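Local atomic coordinates of GDSL-like protein (Roseburia intestinalis L1-82, PDB entry 6HFZ), a protein that removes acetyl groups from acetylated mannans as a two-domain carbohydrate esterase of the GDSL (SGNH hydrolase) family. Residues G40-G45 against D191-D196; A304-D309 against H344-R349; L33-L38 against P100-I105. All blocks are in the same frame, centred on the assembly; numbering follows the deposited sequence.

Interaction 1: residues G40-G45 against D191-D196; sequences GSITQG and DLHPND. With ACT (acetate ion), chain E.
Ser41 and His193 meet across what is probably the active site, where the short helix 41-44 at the C-terminal end of strand 32-39 faces the loop leading into helix 196-215. Ser41 OG lies 2.9 Å from His193 NE2, at the edge of the imidazole and near its plane. With chi1 at 62°, the hydroxyl of Ser41 sits between its own backbone N and carbonyl carbon, turned to the histidine. An acetate ion, probably from the crystallisation liquor, bridges the two segments: Ser41 N donates to its OXT at 2.9 Å, and His193 NE2 donates to its O at 2.8 Å with an N-H...O angle of 161°. Gly81 N and Asn110 ND2 also bind this acetate. The other ring nitrogen, His193 ND1, is hydrogen-bonded to Asp190, so both ends of the imidazole have a partner and its rotation is fixed. Ser41, His193 and Asp190 are arranged as in the Ser-His-Asp triad of SGNH hydrolases and probably form it, and the donors Ser41 N, Gly81 N and Asn110 ND2 are consistent with the oxyanion hole of that family. Leu192 CG lies 3.9 Å above the centre of the His193 ring, an apolar cover on one face, while acetate O, like Ser41 OG, lies at the ring edge. Next to the polar pair, Ile42 supplies the apolar part of the contact. Its CG2 rests on Pro194 CD at 3.9 Å, the two side chains crossing at about a right angle, while its CD1 comes to 3.4 Å from Leu192 O. Val109 and His199 also touch Ile42.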
loop_
_atom_site.group_PDB
_atom_site.type_symbol
_atom_site.label_atom_id
_atom_site.label_comp_id
_atom_site.label_asym_id
_atom_site.label_seq_id
_atom_site.Cartn_x
_atom_site.Cartn_y
_atom_site.Cartn_z
ATOM N N GLY A 40 -1.342 -0.785 -4.177
ATOM C CA GLY A 40 -0.144 -0.898 -5.038
ATOM C C GLY A 40 -0.392 -0.489 -6.484
ATOM O O GLY A 40 -1.242 0.368 -6.756
ATOM N N SER A 41 0.342 -1.092 -7.420
ATOM C CA SER A 41 0.352 -0.591 -8.812
ATOM C C SER A 41 -0.986 -0.817 -9.521
ATOM O O SER A 41 -1.379 -0.026 -10.381
ATOM C CB SER A 41 1.424 -1.222 -9.620
ATOM O OG SER A 41 1.186 -2.596 -9.670
ATOM N N ILE A 42 -1.686 -1.878 -9.127
ATOM C CA ILE A 42 -2.992 -2.196 -9.757
ATOM C C ILE A 42 -3.983 -1.091 -9.401
ATOM O O ILE A 42 -4.791 -0.694 -10.250
ATOM C CB ILE A 42 -3.481 -3.607 -9.385
ATOM C CG1 ILE A 42 -2.478 -4.684 -9.781
ATOM C CG2 ILE A 42 -4.873 -3.865 -9.957
ATOM C CD1 ILE A 42 -2.868 -6.050 -9.293
ATOM N N THR A 43 -3.908 -0.552 -8.178
ATOM C CA THR A 43 -4.729 0.592 -7.777
ATOM C C THR A 43 -4.252 1.854 -8.514
ATOM O O THR A 43 -5.076 2.631 -8.982
ATOM C CB THR A 43 -4.707 0.732 -6.246
ATOM O OG1 THR A 43 -5.344 -0.409 -5.635
ATOM C CG2 THR A 43 -5.334 2.010 -5.741
ATOM N N GLN A 44 -2.939 2.104 -8.519
ATOM C CA GLN A 44 -2.384 3.285 -9.194
ATOM C C GLN A 44 -2.925 3.336 -10.631
ATOM O O GLN A 44 -3.293 4.433 -11.107
ATOM C CB GLN A 44 -0.854 3.232 -9.118
ATOM C CG GLN A 44 -0.159 4.402 -9.830
ATOM C CD GLN A 44 -0.137 4.297 -11.335
ATOM O OE1 GLN A 44 0.018 3.218 -11.911
ATOM N NE2 GLN A 44 -0.283 5.445 -11.989
ATOM N N GLY A 45 -3.033 2.153 -11.259
ATOM C CA GLY A 45 -3.689 1.916 -12.570
ATOM C C GLY A 45 -2.915 1.076 -13.569
ATOM O O GLY A 45 -3.405 0.851 -14.687
ATOM N N ASP A 191 0.759 -11.455 -15.801
ATOM C CA ASP A 191 0.103 -12.314 -14.813
ATOM C C ASP A 191 -0.088 -11.610 -13.473
ATOM O O ASP A 191 -0.568 -12.228 -12.521
ATOM C CB ASP A 191 0.865 -13.609 -14.633
ATOM C CG ASP A 191 0.732 -14.470 -15.857
ATOM O OD1 ASP A 191 -0.342 -14.400 -16.529
ATOM O OD2 ASP A 191 1.713 -15.141 -16.167
ATOM N N LEU A 192 0.164 -10.303 -13.420
ATOM C CA LEU A 192 -0.065 -9.542 -12.184
ATOM C C LEU A 192 -0.893 -8.291 -12.488
ATOM O O LEU A 192 -1.949 -8.071 -11.878
ATOM C CB LEU A 192 1.290 -9.183 -11.570
ATOM C CG LEU A 192 1.233 -8.223 -10.374
ATOM C CD1 LEU A 192 0.352 -8.781 -9.259
ATOM C CD2 LEU A 192 2.627 -7.925 -9.838
ATOM N N HIS A 193 -0.388 -7.458 -13.414
ATOM C CA HIS A 193 -1.026 -6.184 -13.765
ATOM C C HIS A 193 -2.081 -6.396 -14.843
ATOM O O HIS A 193 -1.771 -6.904 -15.908
ATOM C CB HIS A 193 -0.000 -5.144 -14.265
ATOM C CG HIS A 193 1.097 -4.955 -13.275
ATOM N ND1 HIS A 193 2.316 -5.604 -13.400
ATOM C CD2 HIS A 193 1.102 -4.318 -12.079
ATOM C CE1 HIS A 193 3.063 -5.322 -12.331
ATOM N NE2 HIS A 193 2.324 -4.543 -11.491
ATOM N N PRO A 194 -3.362 -6.059 -14.589
ATOM C CA PRO A 194 -4.426 -6.174 -15.593
ATOM C C PRO A 194 -4.267 -5.128 -16.701
ATOM O O PRO A 194 -3.764 -4.039 -16.470
ATOM C CB PRO A 194 -5.732 -5.904 -14.836
ATOM C CG PRO A 194 -5.334 -5.982 -13.371
ATOM C CD PRO A 194 -3.879 -5.553 -13.314
ATOM N N ASN A 195 -4.649 -5.519 -17.913
ATOM C CA ASN A 195 -4.790 -4.560 -19.037
ATOM C C ASN A 195 -6.174 -3.923 -18.940
ATOM O O ASN A 195 -6.843 -4.015 -17.902
ATOM C CB ASN A 195 -4.564 -5.260 -20.378
ATOM C CG ASN A 195 -5.564 -6.345 -20.687
ATOM O OD1 ASN A 195 -6.594 -6.470 -20.022
ATOM N ND2 ASN A 195 -5.251 -7.153 -21.707
ATOM N N ASP A 196 -6.643 -3.249 -20.011
ATOM C CA ASP A 196 -7.939 -2.610 -19.933
ATOM C C ASP A 196 -9.074 -3.606 -19.646
ATOM O O ASP A 196 -9.978 -3.317 -18.825
ATOM C CB ASP A 196 -8.231 -1.860 -21.225
ATOM C CG ASP A 196 -7.368 -0.635 -21.446
ATOM O OD1 ASP A 196 -6.774 -0.121 -20.467
ATOM O OD2 ASP A 196 -7.320 -0.196 -22.615
HETATM C C ACT E . 2.369 -3.978 -7.940
HETATM O O ACT E . 3.243 -4.132 -8.849
HETATM O OXT ACT E . 2.400 -3.054 -7.122
HETATM C CH3 ACT E . 1.227 -4.932 -7.792
#

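Interaction 2: residues A304-D309 against H344-R349; sequences AEIIVD and HKVEVR
Asp309 meets the edge of the His344 ring at one end of a strand pair, the carboxylate plane turned 33° from the imidazole. His344 ND1 donates to Asp309 OD2 at 2.6 Å, through the syn lone pair of the oxygen, which lies 1° out of the ring plane. The other oxygen, Asp309 OD1, accepts Lys345 N at 2.9 Å, so the carboxylate spans a side chain and a backbone amide and is held at both oxygens. With CG anti to the carbonyl carbon (chi1 -66°), the carboxylate lies between Lys345 N and the His344 ring, while Asp309 N itself donates to Lys345 O. His344 NE2 is bonded to Glu340 O, which fixes the ring from its far end.

Along the strands, the side chains divide between two faces. On one, Ile306 CD1 reaches over Val346 CG1 at 3.7 Å and Val348 CG2 at 3.9 Å; its CG1 is anti to the backbone N, carrying the chain across to both valines. Beta-branched residues suit this extended backbone, and Ile335 of strand 329-336 covers Ile306 and Val308 on that face. The other face carries Glu305, Ile307, Glu347 and Arg349, more polar and partly open to solvent. There Glu305 OE2 stands 5.2 Å from Arg349 NE, opposite charges near each other without touching.

Paired backbone bonds join Glu305 to Arg349 and Ile307 to Glu347, alternating with the non-hydrogen-bonded pairs Ile306-Val348 and Val308-Val346. This is the regular ladder of neighbouring antiparallel strands, here 303-308 and 342-352, within a five-stranded sheet of the all-beta C-terminal domain.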
loop_
_atom_site.group_PDB
_atom_site.type_symbol
_atom_site.label_atom_id
_atom_site.label_comp_id
_atom_site.label_asym_id
_atom_site.label_seq_id
_atom_site.Cartn_x
_atom_site.Cartn_y
_atom_site.Cartn_z
ATOM N N ALA A 304 24.867 0.264 0.449
ATOM C CA ALA A 304 24.984 0.819 1.792
ATOM C C ALA A 304 24.777 -0.283 2.830
ATOM O O ALA A 304 24.364 -1.376 2.488
ATOM C CB ALA A 304 23.979 1.926 1.984
ATOM N N GLU A 305 24.989 0.081 4.093
ATOM C CA GLU A 305 24.648 -0.732 5.240
ATOM C C GLU A 305 23.889 0.159 6.231
ATOM O O GLU A 305 24.101 1.414 6.319
ATOM C CB GLU A 305 25.907 -1.369 5.838
ATOM C CG GLU A 305 26.732 -0.422 6.691
ATOM C CD GLU A 305 28.072 -0.960 7.202
ATOM O OE1 GLU A 305 28.251 -2.218 7.191
ATOM O OE2 GLU A 305 28.950 -0.116 7.571
ATOM N N ILE A 306 22.952 -0.454 6.955
ATOM C CA ILE A 306 22.216 0.191 8.013
ATOM C C ILE A 306 22.513 -0.563 9.331
ATOM O O ILE A 306 22.539 -1.799 9.354
ATOM C CB ILE A 306 20.700 0.233 7.691
ATOM C CG1 ILE A 306 19.926 0.973 8.776
ATOM C CG2 ILE A 306 20.126 -1.146 7.423
ATOM C CD1 ILE A 306 18.559 1.445 8.336
ATOM N N ILE A 307 22.779 0.219 10.380
ATOM C CA ILE A 307 23.188 -0.235 11.661
ATOM C C ILE A 307 22.259 0.379 12.695
ATOM O O ILE A 307 22.012 1.582 12.681
ATOM C CB ILE A 307 24.641 0.184 11.932
ATOM C CG1 ILE A 307 25.598 -0.419 10.902
ATOM C CG2 ILE A 307 25.043 -0.187 13.357
ATOM C CD1 ILE A 307 27.029 0.067 11.044
ATOM N N VAL A 308 21.756 -0.450 13.617
ATOM C CA VAL A 308 20.850 0.014 14.623
ATOM C C VAL A 308 21.566 -0.134 15.978
ATOM O O VAL A 308 22.070 -1.228 16.260
ATOM C CB VAL A 308 19.511 -0.743 14.571
ATOM C CG1 VAL A 308 18.578 -0.343 15.693
ATOM C CG2 VAL A 308 18.826 -0.519 13.241
ATOM N N ASP A 309 21.604 0.959 16.747
ATOM C CA ASP A 309 22.121 1.002 18.125
ATOM C C ASP A 309 23.562 0.455 18.188
ATOM O O ASP A 309 23.891 -0.323 19.097
ATOM C CB ASP A 309 21.189 0.179 19.027
ATOM C CG ASP A 309 19.795 0.768 19.168
ATOM O OD1 ASP A 309 19.707 2.025 19.176
ATOM O OD2 ASP A 309 18.805 -0.042 19.269
ATOM N N HIS A 344 15.922 4.615 19.187
ATOM C CA HIS A 344 17.026 3.885 18.581
ATOM C C HIS A 344 17.929 4.848 17.804
ATOM O O HIS A 344 17.429 5.751 17.164
ATOM C CB HIS A 344 16.508 2.786 17.639
ATOM C CG HIS A 344 15.707 1.756 18.372
ATOM N ND1 HIS A 344 16.317 0.696 19.009
ATOM C CD2 HIS A 344 14.380 1.644 18.619
ATOM C CE1 HIS A 344 15.399 -0.041 19.608
ATOM N NE2 HIS A 344 14.187 0.505 19.357
ATOM N N LYS A 345 19.235 4.583 17.812
ATOM C CA LYS A 345 20.134 5.290 16.947
ATOM C C LYS A 345 20.245 4.469 15.662
ATOM O O LYS A 345 20.412 3.242 15.690
ATOM C CB LYS A 345 21.486 5.547 17.621
ATOM C CG LYS A 345 22.564 6.046 16.673
ATOM C CD LYS A 345 23.830 6.527 17.370
ATOM C CE LYS A 345 24.903 7.003 16.406
ATOM N NZ LYS A 345 25.396 5.912 15.530
ATOM N N VAL A 346 20.103 5.160 14.531
ATOM C CA VAL A 346 20.177 4.514 13.267
ATOM C C VAL A 346 21.227 5.218 12.412
ATOM O O VAL A 346 21.234 6.435 12.285
ATOM C CB VAL A 346 18.802 4.497 12.572
ATOM C CG1 VAL A 346 18.897 3.765 11.245
ATOM C CG2 VAL A 346 17.735 3.904 13.470
ATOM N N GLU A 347 22.055 4.431 11.752
ATOM C CA GLU A 347 23.050 4.971 10.892
ATOM C C GLU A 347 22.977 4.239 9.555
ATOM O O GLU A 347 22.874 3.027 9.523
ATOM C CB GLU A 347 24.425 4.836 11.568
ATOM C CG GLU A 347 25.562 5.290 10.669
ATOM C CD GLU A 347 26.942 5.348 11.309
ATOM O OE1 GLU A 347 27.237 4.506 12.213
ATOM O OE2 GLU A 347 27.725 6.245 10.897
ATOM N N VAL A 348 23.067 4.997 8.460
ATOM C CA VAL A 348 23.218 4.427 7.139
ATOM C C VAL A 348 24.531 4.976 6.554
ATOM O O VAL A 348 24.761 6.164 6.646
ATOM C CB VAL A 348 22.003 4.784 6.262
ATOM C CG1 VAL A 348 22.148 4.211 4.866
ATOM C CG2 VAL A 348 20.700 4.325 6.915
ATOM N N ARG A 349 25.354 4.098 5.983
ATOM C CA ARG A 349 26.678 4.445 5.447
ATOM C C ARG A 349 26.857 3.768 4.092
ATOM O O ARG A 349 26.564 2.607 3.962
ATOM C CB ARG A 349 27.772 3.883 6.376
ATOM C CG ARG A 349 29.189 4.333 6.041
ATOM C CD ARG A 349 30.201 3.921 7.145
ATOM N NE ARG A 349 31.575 4.323 6.772
ATOM C CZ ARG A 349 32.149 5.465 7.151
ATOM N NH1 ARG A 349 31.534 6.261 8.003
ATOM N NH2 ARG A 349 33.351 5.798 6.711
#

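Interaction 3: residues L33-L38 against P100-I105; sequences LNIAFL and PDFVII
Phe37 lies alongside Ile104 and points the same way, the two side chains overlapping where Phe37 CE2 meets Ile104 CD1 at 3.7 Å. The methyl of Ile104 comes in obliquely to the ring, which the chi1 of Phe37, -53°, lays alongside it. One pair back on the same face of the sheet, Ile35 CG2 touches Phe102 CD2 at 3.7 Å, again by an oblique approach, and Ile35 CD1 reaches toward Phe102 CB. Large apolar groups suit this face because it is buried under a helix. On the opposite face the small Ala36 packs its CB against Pro100 CB at 3.8 Å, and its methyl also touches Leu95 of helix 84-96.

The backbones run parallel in steady register: Ala36 N donates to Phe102 O, Ile104 N to Ala36 O at 3.0 Å, and Leu38 N to Ile104 O at 2.8 Å. The chain enters this pairing through Asp101, whose side chain joins its backbone in the pairing. Its OD2 accepts Asn34 N at 2.8 Å through the lone pair turned away from OD1, while Asn34 O takes Asp101 N and, weakly, Phe102 N. Leu33 CD2 lies across the carboxylate at 3.8 Å from Asp101 CG. The second oxygen, OD1, forms a salt bridge with Arg26, a partner that would stabilise the buried negative charge. Asn34 ND2 is bonded to Glu99 O.

Strand 32-39 sits between 102-106 and 71-78 in the parallel part of the sheet of the three-layered alpha/beta/alpha hydrolase domain. Helix 55-66 covers the Ile35, Phe37 and Phe102 face, where Trp63 meets Phe102 edge-to-face, and helices 84-96 and 115-129 pack on the face of Ala36, Leu38, Val103 and Ile105.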
loop_
_atom_site.group_PDB
_atom_site.type_symbol
_atom_site.label_atom_id
_atom_site.label_comp_id
_atom_site.label_asym_id
_atom_site.label_seq_id
_atom_site.Cartn_x
_atom_site.Cartn_y
_atom_site.Cartn_z
ATOM N N LEU A 33 -18.936 13.912 -1.670
ATOM C CA LEU A 33 -18.314 12.739 -1.095
ATOM C C LEU A 33 -16.954 12.485 -1.744
ATOM O O LEU A 33 -16.735 12.736 -2.941
ATOM C CB LEU A 33 -19.251 11.546 -1.274
ATOM C CG LEU A 33 -20.554 11.645 -0.495
ATOM C CD1 LEU A 33 -21.593 10.689 -1.061
ATOM C CD2 LEU A 33 -20.339 11.414 0.996
ATOM N N ASN A 34 -16.035 11.978 -0.914
ATOM C CA ASN A 34 -14.679 11.700 -1.313
ATOM C C ASN A 34 -14.490 10.172 -1.405
ATOM O O ASN A 34 -14.660 9.484 -0.435
ATOM C CB ASN A 34 -13.732 12.319 -0.285
ATOM C CG ASN A 34 -13.790 13.835 -0.270
ATOM O OD1 ASN A 34 -13.980 14.469 -1.304
ATOM N ND2 ASN A 34 -13.564 14.434 0.881
ATOM N N ILE A 35 -14.171 9.692 -2.601
ATOM C CA ILE A 35 -14.053 8.276 -2.917
ATOM C C ILE A 35 -12.561 7.956 -3.096
ATOM O O ILE A 35 -11.970 8.459 -4.063
ATOM C CB ILE A 35 -14.855 7.994 -4.202
ATOM C CG1 ILE A 35 -16.314 8.478 -4.113
ATOM C CG2 ILE A 35 -14.769 6.517 -4.594
ATOM C CD1 ILE A 35 -17.136 7.875 -2.991
ATOM N N ALA A 36 -11.976 7.135 -2.200
ATOM C CA ALA A 36 -10.558 6.952 -2.177
ATOM C C ALA A 36 -10.160 5.484 -2.360
ATOM O O ALA A 36 -10.904 4.573 -2.060
ATOM C CB ALA A 36 -9.995 7.514 -0.914
ATOM N N PHE A 37 -8.907 5.323 -2.764
ATOM C CA PHE A 37 -8.298 4.020 -3.030
ATOM C C PHE A 37 -6.848 4.028 -2.563
ATOM O O PHE A 37 -6.112 4.908 -2.933
ATOM C CB PHE A 37 -8.312 3.733 -4.531
ATOM C CG PHE A 37 -9.666 3.855 -5.170
ATOM C CD1 PHE A 37 -10.179 5.101 -5.500
ATOM C CD2 PHE A 37 -10.418 2.726 -5.488
ATOM C CE1 PHE A 37 -11.415 5.221 -6.095
ATOM C CE2 PHE A 37 -11.686 2.861 -6.015
ATOM C CZ PHE A 37 -12.168 4.103 -6.340
ATOM N N LEU A 38 -6.470 3.039 -1.726
ATOM C CA LEU A 38 -5.133 2.902 -1.202
ATOM C C LEU A 38 -4.656 1.485 -1.547
ATOM O O LEU A 38 -5.268 0.508 -1.211
ATOM C CB LEU A 38 -5.129 3.164 0.308
ATOM C CG LEU A 38 -3.755 3.112 0.995
ATOM C CD1 LEU A 38 -2.976 4.371 0.685
ATOM C CD2 LEU A 38 -3.914 2.949 2.505
ATOM N N PRO A 100 -11.469 11.108 3.379
ATOM C CA PRO A 100 -12.216 10.203 2.515
ATOM C C PRO A 100 -13.503 9.747 3.216
ATOM O O PRO A 100 -13.538 9.600 4.463
ATOM C CB PRO A 100 -11.228 9.019 2.349
ATOM C CG PRO A 100 -10.462 9.019 3.675
ATOM C CD PRO A 100 -10.277 10.499 3.972
ATOM N N ASP A 101 -14.525 9.450 2.410
ATOM C CA ASP A 101 -15.827 8.923 2.867
ATOM C C ASP A 101 -15.968 7.418 2.586
ATOM O O ASP A 101 -16.636 6.676 3.334
ATOM C CB ASP A 101 -16.953 9.728 2.220
ATOM C CG ASP A 101 -16.955 11.189 2.683
ATOM O OD1 ASP A 101 -17.118 11.416 3.924
ATOM O OD2 ASP A 101 -16.691 12.098 1.819
ATOM N N PHE A 102 -15.192 6.945 1.625
ATOM C CA PHE A 102 -15.149 5.579 1.175
ATOM C C PHE A 102 -13.689 5.283 0.809
ATOM O O PHE A 102 -13.065 6.109 0.147
ATOM C CB PHE A 102 -16.057 5.429 -0.053
ATOM C CG PHE A 102 -15.954 4.107 -0.788
ATOM C CD1 PHE A 102 -16.756 3.039 -0.435
ATOM C CD2 PHE A 102 -15.113 3.981 -1.891
ATOM C CE1 PHE A 102 -16.667 1.826 -1.118
ATOM C CE2 PHE A 102 -15.044 2.784 -2.593
ATOM C CZ PHE A 102 -15.828 1.715 -2.201
ATOM N N VAL A 103 -13.152 4.168 1.316
ATOM C CA VAL A 103 -11.772 3.760 1.106
ATOM C C VAL A 103 -11.765 2.284 0.681
ATOM O O VAL A 103 -12.253 1.454 1.436
ATOM C CB VAL A 103 -10.933 3.891 2.398
ATOM C CG1 VAL A 103 -9.505 3.388 2.162
ATOM C CG2 VAL A 103 -10.941 5.328 2.916
ATOM N N ILE A 104 -11.217 2.018 -0.499
ATOM C CA ILE A 104 -10.786 0.656 -0.899
ATOM C C ILE A 104 -9.328 0.458 -0.501
ATOM O O ILE A 104 -8.457 1.345 -0.786
ATOM C CB ILE A 104 -10.999 0.422 -2.401
ATOM C CG1 ILE A 104 -12.457 0.014 -2.631
ATOM C CG2 ILE A 104 -9.999 -0.636 -2.950
ATOM C CD1 ILE A 104 -12.897 -0.023 -4.073
ATOM N N ILE A 105 -9.073 -0.674 0.154
ATOM C CA ILE A 105 -7.750 -1.057 0.509
ATOM C C ILE A 105 -7.353 -2.287 -0.319
ATOM O O ILE A 105 -8.033 -3.291 -0.293
ATOM C CB ILE A 105 -7.637 -1.326 2.015
ATOM C CG1 ILE A 105 -7.895 -0.081 2.856
ATOM C CG2 ILE A 105 -6.278 -1.925 2.321
ATOM C CD1 ILE A 105 -7.935 -0.348 4.307
#

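Interactions 1 and 3 share the hydrolase domain and are joined directly: strand 32-39 runs into helix 41-44, and Thr43 CG2 packs on Phe37 CB at 3.6 Å. Interaction 3 is the buried core, parallel strands between helix layers; interaction 1, its centre about 18 Å away, is partly buried and trades backbone ladders for polar side chains and backbone N-H groups gathered round an acetate. Interaction 2 belongs to the other domain, its centre about 35 Å from that of interaction 1, and has no atom within about 23 Å of either. Like interaction 3 it pairs strands, but antiparallel ones with one polar, more exposed face, and its histidine-carboxylate pair ties a strand end.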